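Local structure of nicastrin (Dictyostelium purpureum, 4R12) at residues Ser199-Phe204 and Ser540-Leu545; Thr243-Ile248 and Arg507-Ile512. The protein probably serves as an essential subunit of the gamma-secretase complex, which cleaves integral membrane proteins such as Notch receptors within the membrane. All blocks are in the same frame, centred on the assembly; numbering follows the deposited sequence.

Contact 1. Residues Ser199-Phe204 and Ser540-Leu545; sequences SIWSSF and SSNTHL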
ATOM      1  N   SER A 199      -9.426  -6.116  -0.842  1.00 23.52           N
ATOM      2  CA  SER A 199      -8.769  -6.306  -2.137  1.00 24.28           C
ATOM      3  C   SER A 199      -9.814  -6.148  -3.222  1.00 22.59           C
ATOM      4  O   SER A 199     -11.007  -6.128  -2.928  1.00 24.64           O
ATOM      5  CB  SER A 199      -8.107  -7.683  -2.237  1.00 26.03           C
ATOM      6  OG  SER A 199      -7.205  -7.919  -1.163  1.00 23.62           O
ATOM      7  N   ILE A 200      -9.377  -6.037  -4.480  1.00 24.36           N
ATOM      8  CA  ILE A 200     -10.305  -5.928  -5.604  1.00 23.02           C
ATOM      9  C   ILE A 200      -9.841  -6.807  -6.763  1.00 23.81           C
ATOM     10  O   ILE A 200      -8.657  -6.794  -7.124  1.00 23.97           O
ATOM     11  CB  ILE A 200     -10.451  -4.472  -6.136  1.00 22.26           C
ATOM     12  CG1 ILE A 200     -10.608  -3.448  -5.006  1.00 24.46           C
ATOM     13  CG2 ILE A 200     -11.663  -4.340  -7.075  1.00 22.52           C
ATOM     14  CD1 ILE A 200      -9.307  -2.737  -4.626  1.00 25.73           C
ATOM     15  N   TRP A 201     -10.759  -7.587  -7.333  1.00 22.01           N
ATOM     16  CA  TRP A 201     -10.419  -8.351  -8.536  1.00 24.92           C
ATOM     17  C   TRP A 201     -11.447  -8.124  -9.632  1.00 24.96           C
ATOM     18  O   TRP A 201     -12.574  -7.668  -9.380  1.00 25.94           O
ATOM     19  CB  TRP A 201     -10.276  -9.857  -8.228  1.00 24.62           C
ATOM     20  CG  TRP A 201     -11.521 -10.545  -7.754  1.00 25.70           C
ATOM     21  CD1 TRP A 201     -11.961 -10.647  -6.465  1.00 27.62           C
ATOM     22  CD2 TRP A 201     -12.470 -11.258  -8.557  1.00 28.88           C
ATOM     23  NE1 TRP A 201     -13.134 -11.361  -6.417  1.00 29.88           N
ATOM     24  CE2 TRP A 201     -13.470 -11.742  -7.688  1.00 29.40           C
ATOM     25  CE3 TRP A 201     -12.590 -11.508  -9.930  1.00 30.25           C
ATOM     26  CZ2 TRP A 201     -14.568 -12.472  -8.146  1.00 31.87           C
ATOM     27  CZ3 TRP A 201     -13.683 -12.233 -10.379  1.00 30.75           C
ATOM     28  CH2 TRP A 201     -14.650 -12.713  -9.487  1.00 31.59           C
ATOM     29  N   SER A 202     -11.057  -8.439 -10.861  1.00 24.30           N
ATOM     30  CA  SER A 202     -11.865  -8.062 -12.008  1.00 25.72           C
ATOM     31  C   SER A 202     -11.560  -8.927 -13.206  1.00 27.83           C
ATOM     32  O   SER A 202     -10.428  -9.368 -13.391  1.00 26.79           O
ATOM     33  CB  SER A 202     -11.628  -6.594 -12.369  1.00 24.98           C
ATOM     34  OG  SER A 202     -12.411  -6.213 -13.491  1.00 25.65           O
ATOM     35  N   SER A 203     -12.589  -9.132 -14.026  1.00 25.45           N
ATOM     36  CA  SER A 203     -12.462  -9.779 -15.320  1.00 26.81           C
ATOM     37  C   SER A 203     -13.326  -9.018 -16.331  1.00 28.63           C
ATOM     38  O   SER A 203     -14.375  -8.499 -15.967  1.00 30.33           O
ATOM     39  CB  SER A 203     -12.889 -11.244 -15.232  1.00 30.32           C
ATOM     40  OG  SER A 203     -13.046 -11.798 -16.525  1.00 33.49           O
ATOM     41  N   PHE A 204     -12.873  -8.926 -17.578  1.00 29.01           N
ATOM     42  CA  PHE A 204     -13.695  -8.351 -18.646  1.00 29.75           C
ATOM     43  C   PHE A 204     -14.887  -9.246 -18.997  1.00 31.83           C
ATOM     44  O   PHE A 204     -15.876  -8.755 -19.548  1.00 33.03           O
ATOM     45  CB  PHE A 204     -12.865  -8.105 -19.912  1.00 30.14           C
ATOM     46  CG  PHE A 204     -11.985  -6.882 -19.848  1.00 29.13           C
ATOM     47  CD1 PHE A 204     -12.532  -5.602 -19.933  1.00 28.55           C
ATOM     48  CD2 PHE A 204     -10.605  -7.011 -19.734  1.00 28.12           C
ATOM     49  CE1 PHE A 204     -11.719  -4.475 -19.890  1.00 24.68           C
ATOM     50  CE2 PHE A 204      -9.781  -5.883 -19.689  1.00 25.77           C
ATOM     51  CZ  PHE A 204     -10.337  -4.616 -19.776  1.00 25.52           C
ATOM     52  N   SER A 540     -22.731  -2.332 -15.195  1.00 28.08           N
ATOM     53  CA  SER A 540     -22.481  -3.734 -14.897  1.00 28.96           C
ATOM     54  C   SER A 540     -21.025  -4.073 -15.181  1.00 27.86           C
ATOM     55  O   SER A 540     -20.512  -3.768 -16.251  1.00 28.75           O
ATOM     56  CB  SER A 540     -23.408  -4.624 -15.717  1.00 32.49           C
ATOM     57  OG  SER A 540     -24.761  -4.370 -15.383  1.00 33.18           O
ATOM     58  N   SER A 541     -20.377  -4.701 -14.212  1.00 28.71           N
ATOM     59  CA  SER A 541     -18.975  -5.120 -14.340  1.00 28.68           C
ATOM     60  C   SER A 541     -18.695  -6.307 -13.436  1.00 28.16           C
ATOM     61  O   SER A 541     -19.177  -6.355 -12.303  1.00 27.28           O
ATOM     62  CB  SER A 541     -18.029  -3.968 -13.982  1.00 25.20           C
ATOM     63  OG  SER A 541     -16.667  -4.361 -14.075  1.00 25.34           O
ATOM     64  N   ASN A 542     -17.885  -7.241 -13.928  1.00 28.21           N
ATOM     65  CA  ASN A 542     -17.448  -8.404 -13.157  1.00 28.29           C
ATOM     66  C   ASN A 542     -16.251  -8.048 -12.271  1.00 26.66           C
ATOM     67  O   ASN A 542     -15.162  -8.620 -12.397  1.00 24.96           O
ATOM     68  CB  ASN A 542     -17.106  -9.563 -14.103  1.00 29.80           C
ATOM     69  CG  ASN A 542     -17.115 -10.909 -13.412  1.00 32.19           C
ATOM     70  OD1 ASN A 542     -17.582 -11.038 -12.285  1.00 31.56           O
ATOM     71  ND2 ASN A 542     -16.602 -11.921 -14.091  1.00 33.34           N
ATOM     72  N   THR A 543     -16.482  -7.096 -11.371  1.00 28.30           N
ATOM     73  CA  THR A 543     -15.452  -6.538 -10.493  1.00 26.79           C
ATOM     74  C   THR A 543     -15.946  -6.611  -9.058  1.00 27.00           C
ATOM     75  O   THR A 543     -17.101  -6.286  -8.787  1.00 28.84           O
ATOM     76  CB  THR A 543     -15.147  -5.075 -10.869  1.00 25.57           C
ATOM     77  OG1 THR A 543     -14.647  -5.027 -12.211  1.00 25.74           O
ATOM     78  CG2 THR A 543     -14.120  -4.440  -9.914  1.00 24.20           C
ATOM     79  N   HIS A 544     -15.085  -7.028  -8.135  1.00 26.07           N
ATOM     80  CA  HIS A 544     -15.545  -7.447  -6.811  1.00 27.42           C
ATOM     81  C   HIS A 544     -14.553  -7.126  -5.706  1.00 26.86           C
ATOM     82  O   HIS A 544     -13.341  -7.281  -5.878  1.00 25.31           O
ATOM     83  CB  HIS A 544     -15.837  -8.959  -6.820  1.00 27.66           C
ATOM     84  CG  HIS A 544     -16.725  -9.378  -7.951  1.00 29.76           C
ATOM     85  ND1 HIS A 544     -18.093  -9.213  -7.922  1.00 32.78           N
ATOM     86  CD2 HIS A 544     -16.433  -9.897  -9.167  1.00 30.62           C
ATOM     87  CE1 HIS A 544     -18.611  -9.638  -9.063  1.00 33.77           C
ATOM     88  NE2 HIS A 544     -17.623 -10.061  -9.835  1.00 33.33           N
ATOM     89  N   LEU A 545     -15.079  -6.675  -4.576  1.00 27.16           N
ATOM     90  CA  LEU A 545     -14.283  -6.541  -3.368  1.00 26.68           C
ATOM     91  C   LEU A 545     -14.102  -7.886  -2.674  1.00 27.73           C
ATOM     92  O   LEU A 545     -14.989  -8.739  -2.735  1.00 28.72           O
ATOM     93  CB  LEU A 545     -14.953  -5.564  -2.398  1.00 26.59           C
ATOM     94  CG  LEU A 545     -15.164  -4.130  -2.888  1.00 26.52           C
ATOM     95  CD1 LEU A 545     -16.118  -3.400  -1.947  1.00 31.95           C
ATOM     96  CD2 LEU A 545     -13.835  -3.402  -2.955  1.00 25.25           C
TER
HETATM   97  O   HOH W   1     -14.696 -11.462  -3.990  1.00 31.06           O
HETATM   98  O   HOH W   2     -16.506  -6.986 -16.542  1.00 28.56           O

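Contact 2. Residues Thr243-Ile248 and Arg507-Ile512; sequences TLLSVI and RLLYSI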
ATOM      1  N   THR A 243       0.304   1.343 -13.514  1.00 20.77           N
ATOM      2  CA  THR A 243       0.635   0.513 -14.668  1.00 20.24           C
ATOM      3  C   THR A 243      -0.481  -0.468 -14.979  1.00 20.31           C
ATOM      4  O   THR A 243      -0.998  -0.498 -16.103  1.00 20.97           O
ATOM      5  CB  THR A 243       1.943  -0.278 -14.428  1.00 19.63           C
ATOM      6  OG1 THR A 243       3.037   0.631 -14.256  1.00 20.70           O
ATOM      7  CG2 THR A 243       2.234  -1.199 -15.627  1.00 19.64           C
ATOM      8  N   LEU A 244      -0.866  -1.271 -13.988  1.00 20.74           N
ATOM      9  CA  LEU A 244      -1.865  -2.316 -14.244  1.00 21.00           C
ATOM     10  C   LEU A 244      -3.245  -1.739 -14.572  1.00 21.80           C
ATOM     11  O   LEU A 244      -3.939  -2.249 -15.461  1.00 22.23           O
ATOM     12  CB  LEU A 244      -1.965  -3.268 -13.059  1.00 22.04           C
ATOM     13  CG  LEU A 244      -2.807  -4.511 -13.358  1.00 23.14           C
ATOM     14  CD1 LEU A 244      -2.289  -5.209 -14.633  1.00 22.07           C
ATOM     15  CD2 LEU A 244      -2.762  -5.471 -12.164  1.00 23.39           C
ATOM     16  N   LEU A 245      -3.651  -0.672 -13.889  1.00 20.98           N
ATOM     17  CA  LEU A 245      -4.899  -0.014 -14.281  1.00 21.18           C
ATOM     18  C   LEU A 245      -4.812   0.522 -15.715  1.00 21.35           C
ATOM     19  O   LEU A 245      -5.798   0.456 -16.458  1.00 22.86           O
ATOM     20  CB  LEU A 245      -5.279   1.125 -13.307  1.00 21.19           C
ATOM     21  CG  LEU A 245      -5.735   0.638 -11.923  1.00 21.08           C
ATOM     22  CD1 LEU A 245      -5.765   1.805 -10.920  1.00 21.65           C
ATOM     23  CD2 LEU A 245      -7.124  -0.014 -12.006  1.00 21.53           C
ATOM     24  N   SER A 246      -3.646   1.032 -16.108  1.00 21.16           N
ATOM     25  CA  SER A 246      -3.480   1.591 -17.452  1.00 22.98           C
ATOM     26  C   SER A 246      -3.422   0.472 -18.511  1.00 23.07           C
ATOM     27  O   SER A 246      -3.911   0.635 -19.635  1.00 23.48           O
ATOM     28  CB  SER A 246      -2.231   2.474 -17.523  1.00 22.66           C
ATOM     29  OG  SER A 246      -2.331   3.541 -16.581  1.00 21.56           O
ATOM     30  N   VAL A 247      -2.847  -0.663 -18.134  1.00 21.04           N
ATOM     31  CA  VAL A 247      -2.898  -1.871 -18.949  1.00 22.66           C
ATOM     32  C   VAL A 247      -4.352  -2.303 -19.182  1.00 22.57           C
ATOM     33  O   VAL A 247      -4.756  -2.600 -20.301  1.00 22.24           O
ATOM     34  CB  VAL A 247      -2.107  -3.026 -18.279  1.00 22.12           C
ATOM     35  CG1 VAL A 247      -2.509  -4.384 -18.867  1.00 22.11           C
ATOM     36  CG2 VAL A 247      -0.595  -2.803 -18.433  1.00 20.25           C
ATOM     37  N   ILE A 248      -5.130  -2.337 -18.104  1.00 21.64           N
ATOM     38  CA  ILE A 248      -6.542  -2.728 -18.155  1.00 22.08           C
ATOM     39  C   ILE A 248      -7.327  -1.736 -19.027  1.00 24.23           C
ATOM     40  O   ILE A 248      -8.096  -2.128 -19.917  1.00 25.02           O
ATOM     41  CB  ILE A 248      -7.130  -2.818 -16.730  1.00 22.10           C
ATOM     42  CG1 ILE A 248      -6.485  -3.996 -15.990  1.00 22.07           C
ATOM     43  CG2 ILE A 248      -8.637  -3.010 -16.771  1.00 23.99           C
ATOM     44  CD1 ILE A 248      -6.746  -4.035 -14.519  1.00 21.76           C
ATOM     45  N   ARG A 507     -13.928   1.682  -7.694  1.00 23.25           N
ATOM     46  CA  ARG A 507     -14.890   2.301  -8.610  1.00 25.04           C
ATOM     47  C   ARG A 507     -14.285   2.538  -9.999  1.00 24.69           C
ATOM     48  O   ARG A 507     -14.981   2.423 -11.021  1.00 23.77           O
ATOM     49  CB  ARG A 507     -15.408   3.610  -8.034  1.00 24.72           C
ATOM     50  CG  ARG A 507     -16.121   3.510  -6.685  1.00 26.89           C
ATOM     51  CD  ARG A 507     -17.616   3.305  -6.811  1.00 28.45           C
ATOM     52  NE  ARG A 507     -18.284   4.396  -7.526  1.00 27.71           N
ATOM     53  CZ  ARG A 507     -19.566   4.365  -7.882  1.00 29.52           C
ATOM     54  NH1 ARG A 507     -20.298   3.299  -7.586  1.00 28.72           N
ATOM     55  NH2 ARG A 507     -20.117   5.391  -8.533  1.00 29.28           N
ATOM     56  N   LEU A 508     -12.995   2.855 -10.045  1.00 23.47           N
ATOM     57  CA  LEU A 508     -12.317   3.056 -11.319  1.00 23.42           C
ATOM     58  C   LEU A 508     -12.158   1.731 -12.087  1.00 23.98           C
ATOM     59  O   LEU A 508     -12.478   1.655 -13.273  1.00 24.44           O
ATOM     60  CB  LEU A 508     -10.952   3.725 -11.095  1.00 24.13           C
ATOM     61  CG  LEU A 508     -10.107   3.976 -12.342  1.00 23.75           C
ATOM     62  CD1 LEU A 508     -10.838   4.943 -13.312  1.00 24.47           C
ATOM     63  CD2 LEU A 508      -8.712   4.507 -11.957  1.00 23.22           C
ATOM     64  N   LEU A 509     -11.691   0.688 -11.403  1.00 23.52           N
ATOM     65  CA  LEU A 509     -11.524  -0.635 -12.018  1.00 23.61           C
ATOM     66  C   LEU A 509     -12.870  -1.176 -12.503  1.00 25.38           C
ATOM     67  O   LEU A 509     -12.971  -1.711 -13.603  1.00 25.17           O
ATOM     68  CB  LEU A 509     -10.894  -1.628 -11.029  1.00 22.12           C
ATOM     69  CG  LEU A 509     -10.642  -3.069 -11.504  1.00 24.33           C
ATOM     70  CD1 LEU A 509      -9.761  -3.075 -12.741  1.00 22.32           C
ATOM     71  CD2 LEU A 509      -9.994  -3.904 -10.410  1.00 22.93           C
ATOM     72  N   TYR A 510     -13.885  -1.051 -11.651  1.00 21.45           N
ATOM     73  CA  TYR A 510     -15.244  -1.469 -11.995  1.00 22.91           C
ATOM     74  C   TYR A 510     -15.693  -0.783 -13.292  1.00 23.82           C
ATOM     75  O   TYR A 510     -16.201  -1.429 -14.209  1.00 24.91           O
ATOM     76  CB  TYR A 510     -16.204  -1.138 -10.843  1.00 22.68           C
ATOM     77  CG  TYR A 510     -17.600  -1.722 -10.982  1.00 25.48           C
ATOM     78  CD1 TYR A 510     -18.552  -1.131 -11.819  1.00 26.12           C
ATOM     79  CD2 TYR A 510     -17.971  -2.864 -10.269  1.00 26.25           C
ATOM     80  CE1 TYR A 510     -19.828  -1.671 -11.947  1.00 27.65           C
ATOM     81  CE2 TYR A 510     -19.245  -3.411 -10.393  1.00 28.75           C
ATOM     82  CZ  TYR A 510     -20.169  -2.809 -11.230  1.00 28.69           C
ATOM     83  OH  TYR A 510     -21.433  -3.344 -11.356  1.00 30.63           O
ATOM     84  N   SER A 511     -15.479   0.526 -13.373  1.00 23.42           N
ATOM     85  CA  SER A 511     -15.903   1.293 -14.534  1.00 25.90           C
ATOM     86  C   SER A 511     -15.142   0.913 -15.810  1.00 24.84           C
ATOM     87  O   SER A 511     -15.751   0.746 -16.869  1.00 26.99           O
ATOM     88  CB  SER A 511     -15.740   2.795 -14.257  1.00 25.52           C
ATOM     89  OG  SER A 511     -16.085   3.540 -15.405  1.00 24.29           O
ATOM     90  N   ILE A 512     -13.818   0.769 -15.716  1.00 25.74           N
ATOM     91  CA  ILE A 512     -13.018   0.521 -16.917  1.00 25.72           C
ATOM     92  C   ILE A 512     -13.366  -0.827 -17.542  1.00 27.21           C
ATOM     93  O   ILE A 512     -13.306  -1.008 -18.758  1.00 28.66           O
ATOM     94  CB  ILE A 512     -11.515   0.543 -16.601  1.00 25.76           C
ATOM     95  CG1 ILE A 512     -11.050   1.964 -16.326  1.00 25.51           C
ATOM     96  CG2 ILE A 512     -10.701  -0.017 -17.764  1.00 28.89           C
ATOM     97  CD1 ILE A 512      -9.624   1.929 -15.728  1.00 27.92           C
TER

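Contact 1. Residues Ser199-Phe204 and Ser540-Leu545
The indole of Trp-201 lies over the side chain of His-544, its neighbour on the same face of an antiparallel pair formed by strands 192-203 and 542-548 of an alpha/beta fold. His-544 CD2 sits 3.3 Å from Trp-201 CH2, toward the rim of the indole, and the imidazole and the six-membered ring are inclined at 39°. Nearer the backbone, His-544 CB stands over the five-membered ring, 4.0 Å from its centroid, as a CH-pi contact. Trp-201 reaches back over its partner because CG is held between its own backbone N and carbonyl carbon (chi1 64°).

Trp-201 and His-544 form a hydrogen-bonded pair of the two strands: Trp-201 N donates to His-544 O at 3.0 Å, and His-544 N to Trp-201 O at 2.9 Å. The imidazole is fixed at both nitrogens. NE2 donates within the ring plane to Asn-542 OD1, nearly straight at 169°, while ND1 bonds to Asp-307, whose carboxylate would probably favour a protonated ring.

On the other face of the strand pair, which meets helix 500-512, Ser-202 OG and Thr-543 OG1 are hydrogen-bonded at 2.8 Å, and both hydroxyls also bond to Thr-513 just after that helix. Farther along this face Ile-200 lies alongside Leu-545, CG1 against CD2. One water bridges the strands beside the indole: it accepts from Trp-201 NE1 in the ring plane, at 2.9 Å, and donates to Leu-545 O.

Contact 2. Residues Thr243-Ile248 and Arg507-Ile512
Leu-245 and Ile-248 of one helix, with Ile-512 of the other, have the largest areas buried where 243-248 and 507-512 run side by side. The segment axes approach to 10.5 Å and their N-to-C directions differ by 20°, so the helices are nearly parallel and meet through the ends of their side chains. Leu-245 divides its two methyls between successive residues: CD1 goes to Leu-508 CD2, while CD2 is 4.1 Å from Leu-509 CD1. Its CB starts off to the flank of the interface, and its side-chain torsions bring the end back toward the other helix.

One turn later, Ile-248 also uses both branches. CD1 touches Leu-509 CD1 at 3.6 Å, the closest approach between the segments, and CG2 packs against Ile-512 CG2 at 3.8 Å. Leu-509 CD1 is thus shared between Leu-245 and Ile-248, and these two pairs of side chains cross at about a right angle. With CG1 of Ile-248 anti to the carbonyl carbon (chi1 -68°), CG2 is anti to the backbone N, and each branch meets a different residue.

The contacts between side chains are apolar; the Ile-512 CD1 methyl also approaches the carbonyl oxygen Leu-245 O, at 4.2 Å. Phe-267 of strand 262-268 touches both Leu-245 and Leu-509 from the sheet, while Phe-454 of helix 452-463 reaches Ile-512. The arrangement is one of nearly parallel helices packed on one face of a beta-sheet, consistent with the alpha/beta, aminopeptidase-like fold of the nicastrin large lobe.

In the fold
Followed from the N terminus, the elements of these contacts begin with strand 192-203, then comes helix 234-252 and, much later, helix 500-512 before strand 542-548. Contact 1 closes the outer loop, with 335 residues between its segments; contact 2, closing a loop of 258, is nested inside it. Their centres are 10 Å apart, and they meet directly: Ser-202 CB is 3.7 Å from Leu-509 CD2, and Phe-204 CZ is 3.4 Å from Ile-248 O. Helix 500-512 thus lies against the strand pair as well as helix 234-252. Together the contacts tie the late helix and strand to elements from about three hundred residues earlier, joining sheet and helix layers.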